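Local coordinates for inositol dehydrogenase (Lactobacillus casei, PDB 4MKX), which probably oxidises scyllo-inositol as an NAD-dependent sugar alcohol dehydrogenase of the Gfo/Idh/MocA family, at residues M140-D145 and V324-E329; D161-R166 and E264-K269. One frame throughout, in Å; residues are numbered along the deposited sequence.

Interaction 1. Residues M140-D145 and V324-E329; sequences MRRFDD and VGITAE
Ile326 reaches between Phe143 and Arg142 and buries the largest share of this small contact, ahead of those two residues. From CB the side chain runs through CG1, which lies anti to the carbonyl carbon (chi1 -55°), and the extended chain then carries CD1 on toward the 3-10 turn of residues 140-143. CG1 lies 3.9 Å from Arg142 NH1 and a little farther from Arg142 CD, so one methylene meets both the charged end and the aliphatic part of the arginine. The terminal CD1 has two neighbours: Phe143 CE1 at 3.7 Å and Arg142 CD at 4.0 Å.

Arg142 slides past Ile326 in the opposite direction, its chain extended from CG to NE, and the guanidinium lies obliquely to the isoleucine. NH1 also comes within 3.9 Å of Gly325 O, too far for a hydrogen bond. The polar end is held instead by Asp201, which forms a salt bridge to NH2. Phe143 offers the edge of its ring: Val324 CG1 sits in the ring plane, 3.7 Å from Phe143 CZ, while Ile326 CD1 approaches near that plane at CE1. The ring also touches Glu310 and Ala313 of helix 304-319 and Gln136 of strand 135-137.

No hydrogen bond links the two segments; the contact rests on van der Waals packing. Gly325 adopts a positive phi (99°, psi 13°), a conformation that favours glycine, and this turn places Val324 and Ile326 against the same ring. Each segment leads into a helix, with Asp144 and Thr327 as N-caps. The turn of 140-143 follows strand 135-137, the last strand of the parallel sheet in a Rossmann fold, and the contact joins that edge of the nucleotide-binding fold to the loop leading into helix 328-347.

Interaction 2. Residues D161-R166 and E264-K269; sequences DITLIR and EIIGTK
Arg166 and Glu264 meet with their flat groups almost perpendicular, the guanidinium and carboxylate planes 83° apart. The carboxylate oxygen OE1 of Glu264 lies in the guanidinium plane and accepts from Arg166 NH2 at 2.9 Å, but the donor approaches from above the carboxylate plane. A bend at chi3 (59°) brings the edge of the guanidinium to the glutamate, and a weak second bond runs from NE to OE2. The pair belongs to a larger charged cluster: Arg166 NH2 also bridges to Glu262, Glu264 OE1 to Arg273, and Glu264 OE2 accepts a hydrogen bond from Tyr168 of the second subunit. These shared partners probably offset the closeness of Arg166 and Arg273.

On the same face of the sheet, Leu164 and Ile266 lie side by side and point the same way, with Leu164 CD2 4.0 Å from Ile266 CD1. The other face carries Ile162, Ile165 and Ile265. Ile265 directs CG2 to Ile162 CG1 at 3.8 Å and, more loosely, to Ile165 CG1; Ile165 and Ile265 also pack on Phe206 of helix 197-207.

Strands 162-172 and 260-267 are antiparallel neighbours in the mixed sheet of the C-terminal domain, and their register is broken by a classic beta bulge. Thr163 and Leu164 both face Ile266, and Ile266 O accepts from Thr163 N at 2.8 Å and from Leu164 N at 3.3 Å. Beyond the bulge, Thr268 N donates to Asp161 O at 3.0 Å, in the carbonyl plane. Gly267 CA, which bears no beta carbon, comes within 3.1 Å of Asp161 O in a CA-H...O contact. Thr163 CG2 touches Thr268 CG2 at 3.8 Å, and the carboxylate of Asp161 forms a salt bridge to Arg221 of the second subunit.

Interaction 2 is nested along the chain inside the loop closed by interaction 1. Their centres lie about 21 Å apart and their nearest atoms about 8 Å apart, so the two do not touch. Helix 197-207 reaches both: Asp201 and Trp205 meet Arg142 of interaction 1, whereas Ile203, Phe206 and Thr207 pack on Ile165 of interaction 2. The centre of interaction 1 lies about 9 Å from the centre of the chain, and no other subunit touches this contact; that of interaction 2 lies about 23 Å from it, where the sheet meets another copy of the protein. The structure is of the apo enzyme.

Interaction 1. Residues M140-D145 and V324-E329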
ATOM      1  N   MET A 140     -16.478  -8.149  20.191  1.00  8.39           N
ATOM      2  CA  MET A 140     -16.182  -6.739  19.972  1.00  9.23           C
ATOM      3  C   MET A 140     -15.943  -6.370  18.512  1.00  8.57           C
ATOM      4  O   MET A 140     -16.059  -5.200  18.154  1.00  9.22           O
ATOM      5  CB  MET A 140     -15.013  -6.267  20.848  1.00 10.49           C
ATOM      6  CG  MET A 140     -13.619  -6.665  20.374  1.00 12.60           C
ATOM      7  SD  MET A 140     -13.309  -8.434  20.520  1.00 15.10           S
ATOM      8  CE  MET A 140     -11.595  -8.523  20.044  1.00 17.78           C
ATOM      9  N   ARG A 141     -15.641  -7.340  17.659  1.00  8.89           N
ATOM     10  CA  ARG A 141     -15.397  -7.002  16.257  1.00  7.83           C
ATOM     11  C   ARG A 141     -16.649  -6.426  15.606  1.00  9.15           C
ATOM     12  O   ARG A 141     -16.564  -5.626  14.682  1.00  8.82           O
ATOM     13  CB  ARG A 141     -14.893  -8.213  15.482  1.00  8.19           C
ATOM     14  CG  ARG A 141     -13.555  -8.710  15.989  1.00  9.97           C
ATOM     15  CD  ARG A 141     -12.984  -9.701  15.014  1.00 11.66           C
ATOM     16  NE  ARG A 141     -11.878 -10.432  15.610  1.00  9.41           N
ATOM     17  CZ  ARG A 141     -11.272 -11.456  15.019  1.00 10.50           C
ATOM     18  NH1 ARG A 141     -11.666 -11.848  13.817  1.00 11.88           N
ATOM     19  NH2 ARG A 141     -10.287 -12.090  15.647  1.00 13.75           N
ATOM     20  N   ARG A 142     -17.819  -6.775  16.133  1.00 11.93           N
ATOM     21  CA  ARG A 142     -19.044  -6.177  15.625  1.00 12.75           C
ATOM     22  C   ARG A 142     -19.113  -4.677  15.877  1.00 12.12           C
ATOM     23  O   ARG A 142     -19.923  -3.989  15.256  1.00 15.58           O
ATOM     24  CB  ARG A 142     -20.275  -6.849  16.236  1.00 11.13           C
ATOM     25  CG  ARG A 142     -20.384  -8.326  15.900  1.00 12.86           C
ATOM     26  CD  ARG A 142     -21.780  -8.783  16.206  1.00 16.98           C
ATOM     27  NE  ARG A 142     -21.937 -10.224  16.115  1.00 15.18           N
ATOM     28  CZ  ARG A 142     -23.119 -10.810  15.995  1.00 19.77           C
ATOM     29  NH1 ARG A 142     -24.207 -10.057  15.950  1.00 21.54           N
ATOM     30  NH2 ARG A 142     -23.211 -12.131  15.909  1.00 19.82           N
ATOM     31  N   PHE A 143     -18.274  -4.167  16.780  1.00  9.79           N
ATOM     32  CA  PHE A 143     -18.254  -2.731  17.069  1.00 10.04           C
ATOM     33  C   PHE A 143     -17.049  -2.004  16.509  1.00 10.96           C
ATOM     34  O   PHE A 143     -16.919  -0.795  16.668  1.00 12.31           O
ATOM     35  CB  PHE A 143     -18.341  -2.505  18.579  1.00  9.69           C
ATOM     36  CG  PHE A 143     -19.649  -2.932  19.151  1.00  9.96           C
ATOM     37  CD1 PHE A 143     -19.842  -4.240  19.556  1.00 13.98           C
ATOM     38  CD2 PHE A 143     -20.698  -2.031  19.246  1.00 15.76           C
ATOM     39  CE1 PHE A 143     -21.058  -4.644  20.071  1.00 17.07           C
ATOM     40  CE2 PHE A 143     -21.916  -2.433  19.757  1.00 17.61           C
ATOM     41  CZ  PHE A 143     -22.090  -3.738  20.164  1.00 14.94           C
ATOM     42  N   ASP A 144     -16.184  -2.736  15.824  1.00  8.68           N
ATOM     43  CA  ASP A 144     -14.977  -2.144  15.267  1.00  8.08           C
ATOM     44  C   ASP A 144     -15.324  -1.343  14.018  1.00 10.10           C
ATOM     45  O   ASP A 144     -16.099  -1.817  13.183  1.00 10.82           O
ATOM     46  CB  ASP A 144     -14.000  -3.267  14.895  1.00  7.98           C
ATOM     47  CG  ASP A 144     -12.771  -2.753  14.200  1.00  8.70           C
ATOM     48  OD1 ASP A 144     -11.910  -2.136  14.865  1.00 11.94           O
ATOM     49  OD2 ASP A 144     -12.640  -2.968  12.981  1.00  9.91           O
ATOM     50  N   ASP A 145     -14.754  -0.140  13.897  1.00 10.33           N
ATOM     51  CA  ASP A 145     -15.088   0.750  12.795  1.00  8.70           C
ATOM     52  C   ASP A 145     -14.841   0.121  11.431  1.00 10.22           C
ATOM     53  O   ASP A 145     -15.655   0.285  10.531  1.00 12.54           O
ATOM     54  CB  ASP A 145     -14.339   2.078  12.905  1.00 11.13           C
ATOM     55  CG  ASP A 145     -14.934   3.006  13.950  1.00 20.58           C
ATOM     56  OD1 ASP A 145     -16.115   2.829  14.334  1.00 19.74           O
ATOM     57  OD2 ASP A 145     -14.214   3.938  14.363  1.00 24.14           O
ATOM     58  N   VAL A 324     -29.251  -4.933  21.767  1.00 34.14           N
ATOM     59  CA  VAL A 324     -28.069  -4.724  20.935  1.00 29.20           C
ATOM     60  C   VAL A 324     -27.994  -5.754  19.804  1.00 27.30           C
ATOM     61  O   VAL A 324     -27.439  -5.485  18.732  1.00 31.37           O
ATOM     62  CB  VAL A 324     -26.791  -4.720  21.818  1.00 27.73           C
ATOM     63  CG1 VAL A 324     -25.536  -4.952  21.004  1.00 23.46           C
ATOM     64  CG2 VAL A 324     -26.693  -3.406  22.596  1.00 24.80           C
ATOM     65  N   GLY A 325     -28.568  -6.928  20.032  1.00 26.12           N
ATOM     66  CA  GLY A 325     -28.684  -7.911  18.966  1.00 28.55           C
ATOM     67  C   GLY A 325     -27.627  -8.999  18.968  1.00 28.92           C
ATOM     68  O   GLY A 325     -27.484  -9.734  17.990  1.00 29.76           O
ATOM     69  N   ILE A 326     -26.878  -9.097  20.060  1.00 25.44           N
ATOM     70  CA  ILE A 326     -25.932 -10.190  20.238  1.00 22.92           C
ATOM     71  C   ILE A 326     -26.487 -11.121  21.310  1.00 24.54           C
ATOM     72  O   ILE A 326     -26.540 -10.766  22.492  1.00 25.36           O
ATOM     73  CB  ILE A 326     -24.543  -9.675  20.648  1.00 21.80           C
ATOM     74  CG1 ILE A 326     -24.034  -8.653  19.631  1.00 22.49           C
ATOM     75  CG2 ILE A 326     -23.562 -10.830  20.770  1.00 23.61           C
ATOM     76  CD1 ILE A 326     -22.752  -7.958  20.045  1.00 21.77           C
ATOM     77  N   THR A 327     -26.903 -12.313  20.898  1.00 16.70           N
ATOM     78  CA  THR A 327     -27.687 -13.183  21.776  1.00 19.13           C
ATOM     79  C   THR A 327     -26.920 -14.365  22.337  1.00 21.99           C
ATOM     80  O   THR A 327     -25.790 -14.644  21.933  1.00 17.49           O
ATOM     81  CB  THR A 327     -28.914 -13.736  21.040  1.00 22.55           C
ATOM     82  OG1 THR A 327     -28.485 -14.656  20.029  1.00 25.55           O
ATOM     83  CG2 THR A 327     -29.675 -12.607  20.392  1.00 24.55           C
ATOM     84  N   ALA A 328     -27.556 -15.074  23.261  1.00 17.70           N
ATOM     85  CA  ALA A 328     -26.997 -16.291  23.814  1.00 16.76           C
ATOM     86  C   ALA A 328     -26.812 -17.306  22.697  1.00 16.17           C
ATOM     87  O   ALA A 328     -25.928 -18.152  22.773  1.00 17.19           O
ATOM     88  CB  ALA A 328     -27.910 -16.851  24.880  1.00 18.56           C
ATOM     89  N   GLU A 329     -27.652 -17.211  21.670  1.00 16.32           N
ATOM     90  CA  GLU A 329     -27.581 -18.128  20.535  1.00 19.37           C
ATOM     91  C   GLU A 329     -26.324 -17.883  19.714  1.00 16.11           C
ATOM     92  O   GLU A 329     -25.727 -18.822  19.197  1.00 18.00           O
ATOM     93  CB  GLU A 329     -28.811 -17.985  19.635  1.00 20.32           C
ATOM     94  CG  GLU A 329     -28.823 -18.940  18.424  1.00 22.19           C
ATOM     95  CD  GLU A 329     -29.062 -20.392  18.811  1.00 26.80           C
ATOM     96  OE1 GLU A 329     -29.557 -20.640  19.929  1.00 27.44           O
ATOM     97  OE2 GLU A 329     -28.758 -21.292  18.000  1.00 31.24           O
TER

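Interaction 2. Residues D161-R166 and E264-K269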
ATOM      1  N   ASP A 161     -23.720 -11.400  -3.365  1.00 16.67           N
ATOM      2  CA  ASP A 161     -23.812 -12.451  -2.361  1.00 16.75           C
ATOM      3  C   ASP A 161     -22.401 -12.929  -2.034  1.00 16.08           C
ATOM      4  O   ASP A 161     -21.511 -12.913  -2.886  1.00 17.54           O
ATOM      5  CB  ASP A 161     -24.681 -13.607  -2.867  1.00 17.68           C
ATOM      6  CG  ASP A 161     -24.876 -14.693  -1.820  1.00 24.44           C
ATOM      7  OD1 ASP A 161     -24.880 -14.392  -0.605  1.00 25.57           O
ATOM      8  OD2 ASP A 161     -25.029 -15.860  -2.216  1.00 29.23           O
ATOM      9  N   ILE A 162     -22.201 -13.359  -0.794  1.00 13.48           N
ATOM     10  CA  ILE A 162     -20.890 -13.787  -0.336  1.00 12.74           C
ATOM     11  C   ILE A 162     -20.617 -15.228  -0.732  1.00 12.01           C
ATOM     12  O   ILE A 162     -21.429 -16.109  -0.497  1.00 13.58           O
ATOM     13  CB  ILE A 162     -20.803 -13.634   1.187  1.00 13.14           C
ATOM     14  CG1 ILE A 162     -20.891 -12.152   1.540  1.00 14.80           C
ATOM     15  CG2 ILE A 162     -19.521 -14.290   1.707  1.00 15.54           C
ATOM     16  CD1 ILE A 162     -20.989 -11.870   3.036  1.00 16.42           C
ATOM     17  N   THR A 163     -19.474 -15.477  -1.361  1.00 12.26           N
ATOM     18  CA  THR A 163     -19.136 -16.835  -1.767  1.00 11.23           C
ATOM     19  C   THR A 163     -18.072 -17.449  -0.854  1.00 11.07           C
ATOM     20  O   THR A 163     -18.050 -18.646  -0.639  1.00 10.05           O
ATOM     21  CB  THR A 163     -18.610 -16.866  -3.193  1.00 18.18           C
ATOM     22  OG1 THR A 163     -17.331 -16.241  -3.208  1.00 17.11           O
ATOM     23  CG2 THR A 163     -19.528 -16.119  -4.128  1.00 14.02           C
ATOM     24  N   LEU A 164     -17.175 -16.624  -0.322  1.00  9.34           N
ATOM     25  CA  LEU A 164     -16.103 -17.155   0.510  1.00  7.28           C
ATOM     26  C   LEU A 164     -15.679 -16.118   1.541  1.00  7.14           C
ATOM     27  O   LEU A 164     -15.564 -14.936   1.232  1.00  9.56           O
ATOM     28  CB  LEU A 164     -14.892 -17.539  -0.357  1.00 10.10           C
ATOM     29  CG  LEU A 164     -13.708 -18.225   0.345  1.00 12.08           C
ATOM     30  CD1 LEU A 164     -13.044 -19.167  -0.636  1.00 14.27           C
ATOM     31  CD2 LEU A 164     -12.682 -17.214   0.834  1.00 13.84           C
ATOM     32  N   ILE A 165     -15.448 -16.573   2.765  1.00  8.28           N
ATOM     33  CA  ILE A 165     -14.848 -15.704   3.762  1.00  8.69           C
ATOM     34  C   ILE A 165     -13.582 -16.368   4.287  1.00  7.99           C
ATOM     35  O   ILE A 165     -13.585 -17.543   4.619  1.00 11.03           O
ATOM     36  CB  ILE A 165     -15.812 -15.418   4.921  1.00  8.81           C
ATOM     37  CG1 ILE A 165     -16.981 -14.589   4.413  1.00 10.20           C
ATOM     38  CG2 ILE A 165     -15.094 -14.619   6.003  1.00 10.09           C
ATOM     39  CD1 ILE A 165     -17.966 -14.204   5.509  1.00 14.96           C
ATOM     40  N   ARG A 166     -12.490 -15.606   4.331  1.00  9.59           N
ATOM     41  CA  ARG A 166     -11.239 -16.097   4.900  1.00  6.64           C
ATOM     42  C   ARG A 166     -10.946 -15.209   6.097  1.00  8.11           C
ATOM     43  O   ARG A 166     -10.965 -13.990   5.980  1.00 10.54           O
ATOM     44  CB  ARG A 166     -10.089 -15.982   3.894  1.00  7.94           C
ATOM     45  CG  ARG A 166      -8.735 -16.326   4.511  1.00  7.65           C
ATOM     46  CD  ARG A 166      -7.561 -16.243   3.493  1.00  8.29           C
ATOM     47  NE  ARG A 166      -7.402 -14.918   2.894  1.00  6.34           N
ATOM     48  CZ  ARG A 166      -6.713 -13.925   3.440  1.00  8.86           C
ATOM     49  NH1 ARG A 166      -6.128 -14.098   4.620  1.00  8.93           N
ATOM     50  NH2 ARG A 166      -6.626 -12.750   2.828  1.00  9.61           N
ATOM     51  N   GLU A 264     -11.222 -11.484   4.969  1.00  5.88           N
ATOM     52  CA  GLU A 264     -11.414 -11.279   3.546  1.00  6.33           C
ATOM     53  C   GLU A 264     -12.792 -11.802   3.177  1.00  5.70           C
ATOM     54  O   GLU A 264     -13.176 -12.898   3.592  1.00 10.17           O
ATOM     55  CB  GLU A 264     -10.359 -12.091   2.800  1.00  8.37           C
ATOM     56  CG  GLU A 264     -10.598 -12.286   1.340  1.00  8.48           C
ATOM     57  CD  GLU A 264      -9.575 -13.228   0.768  1.00  9.45           C
ATOM     58  OE1 GLU A 264      -8.434 -12.774   0.535  1.00 10.75           O
ATOM     59  OE2 GLU A 264      -9.882 -14.426   0.595  1.00 13.05           O
ATOM     60  N   ILE A 265     -13.535 -11.015   2.405  1.00  8.58           N
ATOM     61  CA  ILE A 265     -14.854 -11.438   1.946  1.00  8.74           C
ATOM     62  C   ILE A 265     -14.862 -11.379   0.418  1.00  9.10           C
ATOM     63  O   ILE A 265     -14.627 -10.324  -0.172  1.00 10.62           O
ATOM     64  CB  ILE A 265     -15.952 -10.510   2.514  1.00 10.75           C
ATOM     65  CG1 ILE A 265     -15.850 -10.422   4.042  1.00 13.16           C
ATOM     66  CG2 ILE A 265     -17.332 -11.040   2.135  1.00 16.24           C
ATOM     67  CD1 ILE A 265     -16.763  -9.393   4.637  1.00 19.25           C
ATOM     68  N   ILE A 266     -15.107 -12.521  -0.217  1.00  8.63           N
ATOM     69  CA  ILE A 266     -15.229 -12.584  -1.667  1.00  8.90           C
ATOM     70  C   ILE A 266     -16.704 -12.709  -2.022  1.00  9.17           C
ATOM     71  O   ILE A 266     -17.398 -13.585  -1.504  1.00 12.14           O
ATOM     72  CB  ILE A 266     -14.490 -13.793  -2.230  1.00 10.52           C
ATOM     73  CG1 ILE A 266     -13.014 -13.730  -1.820  1.00 12.96           C
ATOM     74  CG2 ILE A 266     -14.598 -13.796  -3.746  1.00 11.65           C
ATOM     75  CD1 ILE A 266     -12.167 -14.856  -2.383  1.00 13.71           C
ATOM     76  N   GLY A 267     -17.187 -11.804  -2.862  1.00 12.76           N
ATOM     77  CA  GLY A 267     -18.586 -11.818  -3.257  1.00 14.31           C
ATOM     78  C   GLY A 267     -18.704 -12.014  -4.760  1.00 17.75           C
ATOM     79  O   GLY A 267     -17.703 -12.144  -5.470  1.00 15.73           O
ATOM     80  N   THR A 268     -19.932 -12.029  -5.254  1.00 15.58           N
ATOM     81  CA  THR A 268     -20.147 -12.253  -6.676  1.00 14.96           C
ATOM     82  C   THR A 268     -19.806 -11.005  -7.480  1.00 18.69           C
ATOM     83  O   THR A 268     -19.566 -11.099  -8.680  1.00 21.67           O
ATOM     84  CB  THR A 268     -21.599 -12.685  -6.960  1.00 17.64           C
ATOM     85  OG1 THR A 268     -22.501 -11.718  -6.410  1.00 17.51           O
ATOM     86  CG2 THR A 268     -21.874 -14.051  -6.349  1.00 18.74           C
ATOM     87  N   LYS A 269     -19.757  -9.841  -6.832  0.92 14.90           N
ATOM     88  CA  LYS A 269     -19.546  -8.581  -7.542  0.92 19.18           C
ATOM     89  C   LYS A 269     -18.282  -7.858  -7.103  0.92 19.86           C
ATOM     90  O   LYS A 269     -17.982  -6.762  -7.594  0.92 17.72           O
ATOM     91  CB  LYS A 269     -20.728  -7.640  -7.328  0.92 20.08           C
ATOM     92  CG  LYS A 269     -22.080  -8.274  -7.595  0.92 23.80           C
ATOM     93  CD  LYS A 269     -23.135  -7.209  -7.800  0.92 26.52           C
ATOM     94  CE  LYS A 269     -23.046  -6.149  -6.725  0.92 28.08           C
ATOM     95  NZ  LYS A 269     -23.785  -4.902  -7.076  0.92 34.26           N
TER